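Local atomic coordinates of BtGH115A (Bacteroides thetaiotaomicron, PDB entry 5BY3), a protein that acts as a family GH115 4-O-methyl-alpha-glucuronidase with specificity for decorated arabinogalactans, and so probably releases methylated glucuronic acid from these glycans. Residues R295-K301 against Y344-L348; Q311-D316 against I350-Q356; W397-D402 against T504-E508. All coordinates share one frame; numbering follows the deposited sequence.

Interaction 1: residues R295-K301 against Y344-L348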
# COMPACT_ATOMS: atom_id res chain seq x y z
N ARG A 295 -0.30 -7.91 22.44
CA ARG A 295 1.05 -8.35 22.06
C ARG A 295 2.03 -7.67 23.02
O ARG A 295 1.68 -7.44 24.20
CB ARG A 295 1.36 -7.99 20.59
CG ARG A 295 0.56 -8.77 19.54
CD ARG A 295 0.84 -8.27 18.13
NE ARG A 295 2.03 -8.90 17.53
CZ ARG A 295 3.05 -8.25 16.97
NH1 ARG A 295 3.06 -6.92 16.86
NH2 ARG A 295 4.06 -8.96 16.48
N GLY A 296 3.23 -7.36 22.54
CA GLY A 296 4.21 -6.61 23.32
C GLY A 296 3.95 -5.11 23.41
O GLY A 296 2.87 -4.61 23.01
N VAL A 297 4.95 -4.40 23.96
CA VAL A 297 5.04 -2.94 23.94
C VAL A 297 5.05 -2.35 22.50
O VAL A 297 4.27 -1.42 22.19
CB VAL A 297 6.22 -2.44 24.83
CG1 VAL A 297 6.64 -1.01 24.49
CG2 VAL A 297 5.84 -2.56 26.31
N HIS A 298 5.92 -2.90 21.64
CA HIS A 298 5.95 -2.59 20.19
C HIS A 298 5.73 -3.89 19.39
O HIS A 298 4.61 -4.41 19.36
CB HIS A 298 7.24 -1.85 19.79
CG HIS A 298 7.11 -1.04 18.52
ND1 HIS A 298 6.53 -1.53 17.37
CD2 HIS A 298 7.52 0.22 18.23
CE1 HIS A 298 6.56 -0.61 16.43
NE2 HIS A 298 7.16 0.46 16.93
N ASP A 299 6.76 -4.42 18.73
CA ASP A 299 6.69 -5.81 18.28
C ASP A 299 7.23 -6.78 19.35
O ASP A 299 7.64 -6.36 20.45
CB ASP A 299 7.35 -6.01 16.90
CG ASP A 299 6.36 -5.79 15.74
OD1 ASP A 299 5.88 -4.65 15.54
OD2 ASP A 299 6.06 -6.76 15.01
N GLY A 300 7.17 -8.07 19.04
CA GLY A 300 7.60 -9.14 19.96
C GLY A 300 6.45 -9.93 20.56
O GLY A 300 5.25 -9.65 20.32
N LYS A 301 6.83 -10.92 21.37
CA LYS A 301 5.90 -11.73 22.17
C LYS A 301 5.11 -10.79 23.08
O LYS A 301 5.57 -9.68 23.36
CB LYS A 301 6.67 -12.76 23.03
CG LYS A 301 7.88 -13.46 22.39
CD LYS A 301 7.46 -14.45 21.30
CE LYS A 301 8.41 -14.44 20.09
NZ LYS A 301 7.75 -14.96 18.85
N TYR A 344 -1.14 -10.68 13.25
CA TYR A 344 0.07 -10.32 12.54
C TYR A 344 1.24 -11.06 13.21
O TYR A 344 1.21 -11.29 14.43
CB TYR A 344 0.24 -8.80 12.68
CG TYR A 344 1.49 -8.19 12.11
CD1 TYR A 344 1.78 -8.26 10.75
CD2 TYR A 344 2.38 -7.53 12.95
CE1 TYR A 344 2.94 -7.68 10.23
CE2 TYR A 344 3.54 -6.94 12.46
CZ TYR A 344 3.83 -7.01 11.10
OH TYR A 344 5.00 -6.41 10.64
N LYS A 345 2.25 -11.40 12.40
CA LYS A 345 3.46 -12.14 12.85
C LYS A 345 3.05 -13.38 13.69
O LYS A 345 2.26 -14.19 13.18
CB LYS A 345 4.50 -11.20 13.52
CG LYS A 345 5.20 -10.23 12.56
CD LYS A 345 6.43 -9.59 13.21
CE LYS A 345 7.41 -9.00 12.20
NZ LYS A 345 7.42 -7.51 12.11
N GLU A 346 3.47 -13.50 14.96
CA GLU A 346 3.31 -14.75 15.77
C GLU A 346 1.86 -14.98 16.25
O GLU A 346 1.53 -16.08 16.72
CB GLU A 346 4.27 -14.78 16.97
CG GLU A 346 3.78 -14.03 18.23
CD GLU A 346 3.65 -12.50 18.05
OE1 GLU A 346 4.45 -11.90 17.28
OE2 GLU A 346 2.78 -11.87 18.70
N VAL A 347 1.03 -13.93 16.17
CA VAL A 347 -0.36 -14.02 16.59
C VAL A 347 -1.23 -14.85 15.62
O VAL A 347 -2.22 -15.45 16.04
CB VAL A 347 -0.96 -12.67 17.16
CG1 VAL A 347 -0.45 -11.43 16.44
CG2 VAL A 347 -2.48 -12.65 17.24
N LEU A 348 -0.82 -14.93 14.34
CA LEU A 348 -1.45 -15.83 13.37
C LEU A 348 -1.41 -17.27 13.90
O LEU A 348 -2.45 -17.97 13.83
CB LEU A 348 -0.81 -15.68 11.96
CG LEU A 348 -1.28 -16.53 10.74
CD1 LEU A 348 -2.54 -16.00 10.08
CD2 LEU A 348 -0.16 -16.71 9.71

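Interaction 2: residues Q311-D316 against I350-Q356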
# COMPACT_ATOMS: atom_id res chain seq x y z
N GLN A 311 -0.34 -18.50 25.77
CA GLN A 311 -0.70 -17.29 25.01
C GLN A 311 -2.21 -17.28 24.59
O GLN A 311 -2.75 -16.21 24.36
CB GLN A 311 0.29 -17.04 23.82
CG GLN A 311 1.68 -16.50 24.22
CD GLN A 311 2.63 -16.04 23.07
OE1 GLN A 311 2.66 -16.61 21.98
NE2 GLN A 311 3.46 -15.03 23.36
N LYS A 312 -2.88 -18.44 24.55
CA LYS A 312 -4.33 -18.55 24.26
C LYS A 312 -5.21 -18.28 25.48
O LYS A 312 -6.17 -17.50 25.38
CB LYS A 312 -4.69 -19.93 23.67
CG LYS A 312 -5.76 -19.90 22.58
CD LYS A 312 -6.42 -21.26 22.34
CE LYS A 312 -7.68 -21.44 23.18
NZ LYS A 312 -8.60 -22.44 22.57
N ALA A 313 -4.89 -18.92 26.60
CA ALA A 313 -5.50 -18.65 27.90
C ALA A 313 -5.54 -17.15 28.22
O ALA A 313 -6.53 -16.66 28.83
CB ALA A 313 -4.74 -19.40 28.99
N VAL A 314 -4.48 -16.44 27.82
CA VAL A 314 -4.30 -14.97 28.07
C VAL A 314 -5.39 -14.16 27.36
O VAL A 314 -6.12 -13.39 27.99
CB VAL A 314 -2.90 -14.43 27.59
CG1 VAL A 314 -2.78 -12.92 27.79
CG2 VAL A 314 -1.76 -15.15 28.28
N LEU A 315 -5.46 -14.37 26.06
CA LEU A 315 -6.33 -13.63 25.17
C LEU A 315 -7.81 -13.78 25.53
O LEU A 315 -8.53 -12.77 25.60
CB LEU A 315 -6.07 -14.05 23.71
CG LEU A 315 -4.64 -13.84 23.17
CD1 LEU A 315 -4.52 -14.38 21.77
CD2 LEU A 315 -4.18 -12.38 23.21
N ASP A 316 -8.23 -15.03 25.78
CA ASP A 316 -9.56 -15.35 26.33
C ASP A 316 -9.87 -14.43 27.51
O ASP A 316 -10.95 -13.85 27.56
CB ASP A 316 -9.66 -16.83 26.72
CG ASP A 316 -9.43 -17.80 25.53
OD1 ASP A 316 -9.82 -17.47 24.39
OD2 ASP A 316 -8.87 -18.92 25.73
N ILE A 350 -1.14 -18.20 17.16
CA ILE A 350 -2.02 -18.30 18.31
C ILE A 350 -3.54 -18.32 17.93
O ILE A 350 -4.33 -19.05 18.56
CB ILE A 350 -1.57 -17.40 19.50
CG1 ILE A 350 -2.55 -17.46 20.65
CG2 ILE A 350 -1.30 -15.96 19.11
CD1 ILE A 350 -2.60 -18.82 21.29
N TYR A 351 -3.92 -17.62 16.86
CA TYR A 351 -5.26 -17.81 16.25
C TYR A 351 -5.50 -19.28 15.83
O TYR A 351 -6.38 -19.93 16.40
CB TYR A 351 -5.51 -16.84 15.09
CG TYR A 351 -6.76 -17.16 14.30
CD1 TYR A 351 -8.02 -16.72 14.73
CD2 TYR A 351 -6.68 -17.90 13.10
CE1 TYR A 351 -9.16 -17.01 14.00
CE2 TYR A 351 -7.81 -18.20 12.36
CZ TYR A 351 -9.06 -17.75 12.81
OH TYR A 351 -10.21 -18.04 12.08
N HIS A 352 -4.66 -19.78 14.90
CA HIS A 352 -4.64 -21.19 14.40
C HIS A 352 -4.54 -22.32 15.43
O HIS A 352 -4.71 -23.48 15.08
CB HIS A 352 -3.54 -21.39 13.34
CG HIS A 352 -3.88 -20.82 12.00
ND1 HIS A 352 -2.92 -20.27 11.16
CD2 HIS A 352 -5.07 -20.67 11.36
CE1 HIS A 352 -3.51 -19.82 10.07
NE2 HIS A 352 -4.81 -20.04 10.17
N ALA A 353 -4.27 -22.00 16.68
CA ALA A 353 -4.25 -23.02 17.73
C ALA A 353 -5.67 -23.18 18.33
O ALA A 353 -5.82 -23.55 19.51
CB ALA A 353 -3.23 -22.62 18.77
N GLY A 354 -6.68 -22.87 17.50
CA GLY A 354 -8.09 -22.84 17.87
C GLY A 354 -8.54 -21.79 18.89
O GLY A 354 -9.22 -22.11 19.87
N LEU A 355 -8.20 -20.52 18.66
CA LEU A 355 -8.67 -19.47 19.58
C LEU A 355 -10.07 -18.99 19.19
O LEU A 355 -10.36 -18.83 17.99
CB LEU A 355 -7.70 -18.31 19.58
CG LEU A 355 -8.05 -16.96 20.21
CD1 LEU A 355 -8.01 -16.92 21.72
CD2 LEU A 355 -7.05 -15.96 19.64
N GLN A 356 -10.93 -18.76 20.18
CA GLN A 356 -12.29 -18.31 19.89
C GLN A 356 -12.37 -16.78 19.90
O GLN A 356 -12.08 -16.14 20.91
CB GLN A 356 -13.33 -18.97 20.83
CG GLN A 356 -13.41 -20.50 20.75
CD GLN A 356 -13.43 -21.05 19.32
OE1 GLN A 356 -14.41 -20.91 18.60
NE2 GLN A 356 -12.34 -21.68 18.92

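Interaction 3: residues W397-D402 against T504-E508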
# COMPACT_ATOMS: atom_id res chain seq x y z
N TRP A 397 9.90 -1.84 7.89
CA TRP A 397 11.18 -1.95 8.62
C TRP A 397 11.24 -3.36 9.16
O TRP A 397 10.38 -3.74 9.94
CB TRP A 397 11.24 -0.89 9.74
CG TRP A 397 12.22 -1.13 10.90
CD1 TRP A 397 13.05 -2.21 11.10
CD2 TRP A 397 12.45 -0.26 12.00
NE1 TRP A 397 13.78 -2.06 12.24
CE2 TRP A 397 13.43 -0.88 12.83
CE3 TRP A 397 11.92 0.99 12.37
CZ2 TRP A 397 13.90 -0.29 14.01
CZ3 TRP A 397 12.39 1.60 13.57
CH2 TRP A 397 13.38 0.95 14.37
N GLY A 398 12.23 -4.15 8.73
CA GLY A 398 12.36 -5.53 9.18
C GLY A 398 13.18 -6.40 8.28
O GLY A 398 13.87 -5.88 7.40
N ARG A 399 13.11 -7.71 8.52
CA ARG A 399 13.87 -8.74 7.83
C ARG A 399 13.09 -9.25 6.61
O ARG A 399 11.87 -9.26 6.64
CB ARG A 399 14.07 -9.94 8.76
CG ARG A 399 12.77 -10.72 9.03
CD ARG A 399 12.98 -11.81 10.05
NE ARG A 399 13.23 -11.19 11.34
CZ ARG A 399 13.52 -11.84 12.46
NH1 ARG A 399 13.60 -13.18 12.50
NH2 ARG A 399 13.71 -11.14 13.54
N PRO A 400 13.79 -9.71 5.57
CA PRO A 400 15.27 -9.67 5.44
C PRO A 400 15.89 -8.26 5.22
O PRO A 400 17.09 -8.10 5.40
CB PRO A 400 15.51 -10.54 4.20
CG PRO A 400 14.28 -10.28 3.36
CD PRO A 400 13.13 -10.21 4.34
N HIS A 401 15.10 -7.26 4.81
CA HIS A 401 15.66 -5.88 4.67
C HIS A 401 14.54 -4.81 4.64
O HIS A 401 13.52 -5.03 4.02
CB HIS A 401 16.55 -5.80 3.40
CG HIS A 401 17.42 -4.59 3.38
ND1 HIS A 401 16.92 -3.32 3.20
CD2 HIS A 401 18.76 -4.46 3.56
CE1 HIS A 401 17.92 -2.45 3.27
NE2 HIS A 401 19.05 -3.12 3.49
N ASP A 402 14.74 -3.65 5.28
CA ASP A 402 13.78 -2.51 5.17
C ASP A 402 13.64 -2.05 3.71
O ASP A 402 14.63 -1.99 2.97
CB ASP A 402 14.19 -1.23 5.90
CG ASP A 402 14.79 -1.44 7.32
OD1 ASP A 402 14.94 -2.59 7.82
OD2 ASP A 402 15.16 -0.36 7.92
N THR A 504 22.49 -7.10 1.32
CA THR A 504 22.76 -7.18 2.75
C THR A 504 21.47 -7.65 3.44
O THR A 504 20.42 -7.75 2.82
CB THR A 504 23.15 -5.79 3.35
OG1 THR A 504 22.16 -4.83 3.00
CG2 THR A 504 24.49 -5.29 2.84
N ARG A 505 21.55 -7.98 4.72
CA ARG A 505 20.35 -8.30 5.50
C ARG A 505 20.28 -7.49 6.78
O ARG A 505 21.30 -6.96 7.26
CB ARG A 505 20.20 -9.81 5.72
CG ARG A 505 19.21 -10.37 4.72
CD ARG A 505 19.69 -11.57 3.96
NE ARG A 505 19.51 -12.77 4.75
CZ ARG A 505 19.27 -13.99 4.27
NH1 ARG A 505 19.15 -14.21 2.96
NH2 ARG A 505 19.14 -14.99 5.12
N GLU A 506 19.06 -7.35 7.27
CA GLU A 506 18.76 -6.72 8.55
C GLU A 506 18.15 -7.77 9.48
O GLU A 506 17.65 -8.80 9.01
CB GLU A 506 17.83 -5.53 8.37
CG GLU A 506 18.55 -4.25 8.00
CD GLU A 506 19.58 -3.79 9.05
OE1 GLU A 506 19.27 -3.68 10.24
OE2 GLU A 506 20.72 -3.52 8.66
N GLU A 507 18.26 -7.51 10.79
CA GLU A 507 17.88 -8.43 11.88
C GLU A 507 18.46 -9.84 11.84
O GLU A 507 17.86 -10.77 12.37
CB GLU A 507 16.37 -8.46 12.07
CG GLU A 507 15.80 -7.07 12.35
CD GLU A 507 14.28 -7.05 12.37
OE1 GLU A 507 13.66 -8.12 12.13
OE2 GLU A 507 13.73 -5.96 12.64
N GLU A 508 19.67 -9.99 11.29
CA GLU A 508 20.29 -11.31 11.18
C GLU A 508 21.21 -11.73 12.32
O GLU A 508 21.64 -12.90 12.34
CB GLU A 508 21.07 -11.45 9.89
CG GLU A 508 20.27 -11.81 8.66
CD GLU A 508 19.66 -13.18 8.68
OE1 GLU A 508 20.15 -14.09 9.38
OE2 GLU A 508 18.67 -13.36 7.97
O HOH W 1 21.79 -2.62 4.40

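Interaction 1: residues R295-K301 against Y344-L348
Arg295, Asp299, Lys345 and Glu346 form a salt-bridge network between two loops of the TIM-barrel domain. One loop follows strand 290-291 and the other follows the neighbouring strand 339-341. Tyr344 to Val347 make a type II' turn that leads into helix 347-352.

Arg295 grips Glu346 side-on with two nitrogens. NE of Arg295 lies 3.3 Å from OE2 of Glu346. NH2 of Arg295 lies 3.1 Å from OE1 of Glu346 and meets its syn lone pair. The guanidinium and carboxylate are nearly coplanar, 14° apart. Glu346 reaches this pose by bending at chi2 (-66°), which folds the carboxylate back toward the arginine. NH2 of Arg295 also makes a weak bond of 3.3 Å to OD2 of Asp299. NZ of Lys345 reaches the same OD2 of Asp299, again weakly, at 3.3 Å. The ammonium is further tied to OH of Tyr344, 3.0 Å from NZ of Lys345, and to Tyr396 outside the two segments.

The Tyr344 ring stands steeply to the guanidinium, with the planes 72° apart. Its CD2 sits over one guanidinium face, toward the rim, 4.0 Å from NH1 of Arg295. O of Gly300 lies over the opposite face. At the backbone angles of Gly300 any CB would collide with the carbonyl O of Asp299.

The buried arginine therefore faces two carboxylates, and Asp299 is shared between two cations. Their charges probably balance within the network, which couples the two loops.

Interaction 2: residues Q311-D316 against I350-Q356
Lys312 on helix 308-329 and Ile350 on the short helix 347-352 are close neighbours, with CA of Lys312 6.4 Å from CA of Ile350, and the backbones come near again at Asp316 and Gln356. Both helices follow neighbouring strands of the TIM-barrel sheet, so this is packing between adjacent barrel helices. After helix 347-352 the chain turns through Ala353 and Gly354.

Ile350 sends its CG1 branch toward helix 308-329, anti to its own backbone N (chi1 177°). Its CD1 methyl ends against the lysine stem, 3.4 Å from CB of Lys312. CD1 of Leu315 touches two apolar neighbours. It lies 3.8 Å from CG1 of Ile350 and 3.7 Å from CD2 of Leu355. The Leu315 and Leu355 side chains cross at about a right angle. The other methyl of Leu355, CD1, lies 3.8 Å from CG of Lys312 and also faces the Asp316 carboxylate. Val308, on the same helix as Lys312, adds to the cover over Ile350.

Lys312 runs past Leu355 in the opposite direction and bends at chi3 (93°). This turn brings NZ of Lys312 to 2.8 Å from O of Gly354. The ammonium approaches from above the carbonyl plane. The same oxygen takes a weak bond from NE2 of Gln356, at 3.3 Å from O of Gly354. A leucine in place of Lys312 would probably leave the Gly354 carbonyl without its stronger donor and let the turn shift.

One lysine thus does two jobs: its methylene stem packs on Ile350 and Leu355, while its ammonium ties the Gly354 carbonyl of the turn to helix 308-329.

Interaction 3: residues W397-D402 against T504-E508
Arg399 and Glu507 meet at about a right angle, their guanidinium and carboxylate planes 78° apart. One carboxylate oxygen takes both bonds. NE of Arg399 is 3.2 Å from OE1 of Glu507, which lies in the guanidinium plane. NH2 of Arg399 adds a weak bond of 3.3 Å to OE1 of Glu507. The extended glutamate chain lays OE2 beside CA of Gly398.

His401 turns a ring edge to OG1 of Thr504. A water in the ring plane bridges them, 2.9 Å from NE2 of His401 and 2.6 Å from OG1 of Thr504. The other ring nitrogen, ND1 of His401, donates to O of Asp402 at 2.7 Å, so the ring is held on two sides.

These residues join the loop after barrel strand 388-393 to the loop between helices 476-495 and 523-543. The side chain of Asp402 is about 9 Å from the nickel ion bound by Leu404 and Asp436. N of Glu506 donates a backbone hydrogen bond to O of Pro400, 2.8 Å away. Pro400 follows a cis peptide and packs on helix 730-738.

The planes of the Asp402 and Glu506 carboxylates are 75° apart; both groups form salt bridges with Arg620, while the Arg505 guanidinium forms them with Glu730 and Glu734, and a weaker one with Glu508.

In the fold
Interactions 1 and 2 belong to the same part of the TIM barrel and share helix 347-352. Their centres are about 13 Å apart, and they touch where CB of Lys301 packs 3.9 Å from NE2 of Gln311. Their segments alternate along the chain. Together they join the loop and helix after strand 290-291 to those after strand 339-341, by charges in the loops and by packing of helix 308-329 on helix 347-352 and the loop after it. Interaction 3 comes later in the chain. Its centre is about 17 Å from that of interaction 1 and about 29 Å from that of interaction 2. It joins another barrel loop to the helical region that follows, near the nickel site.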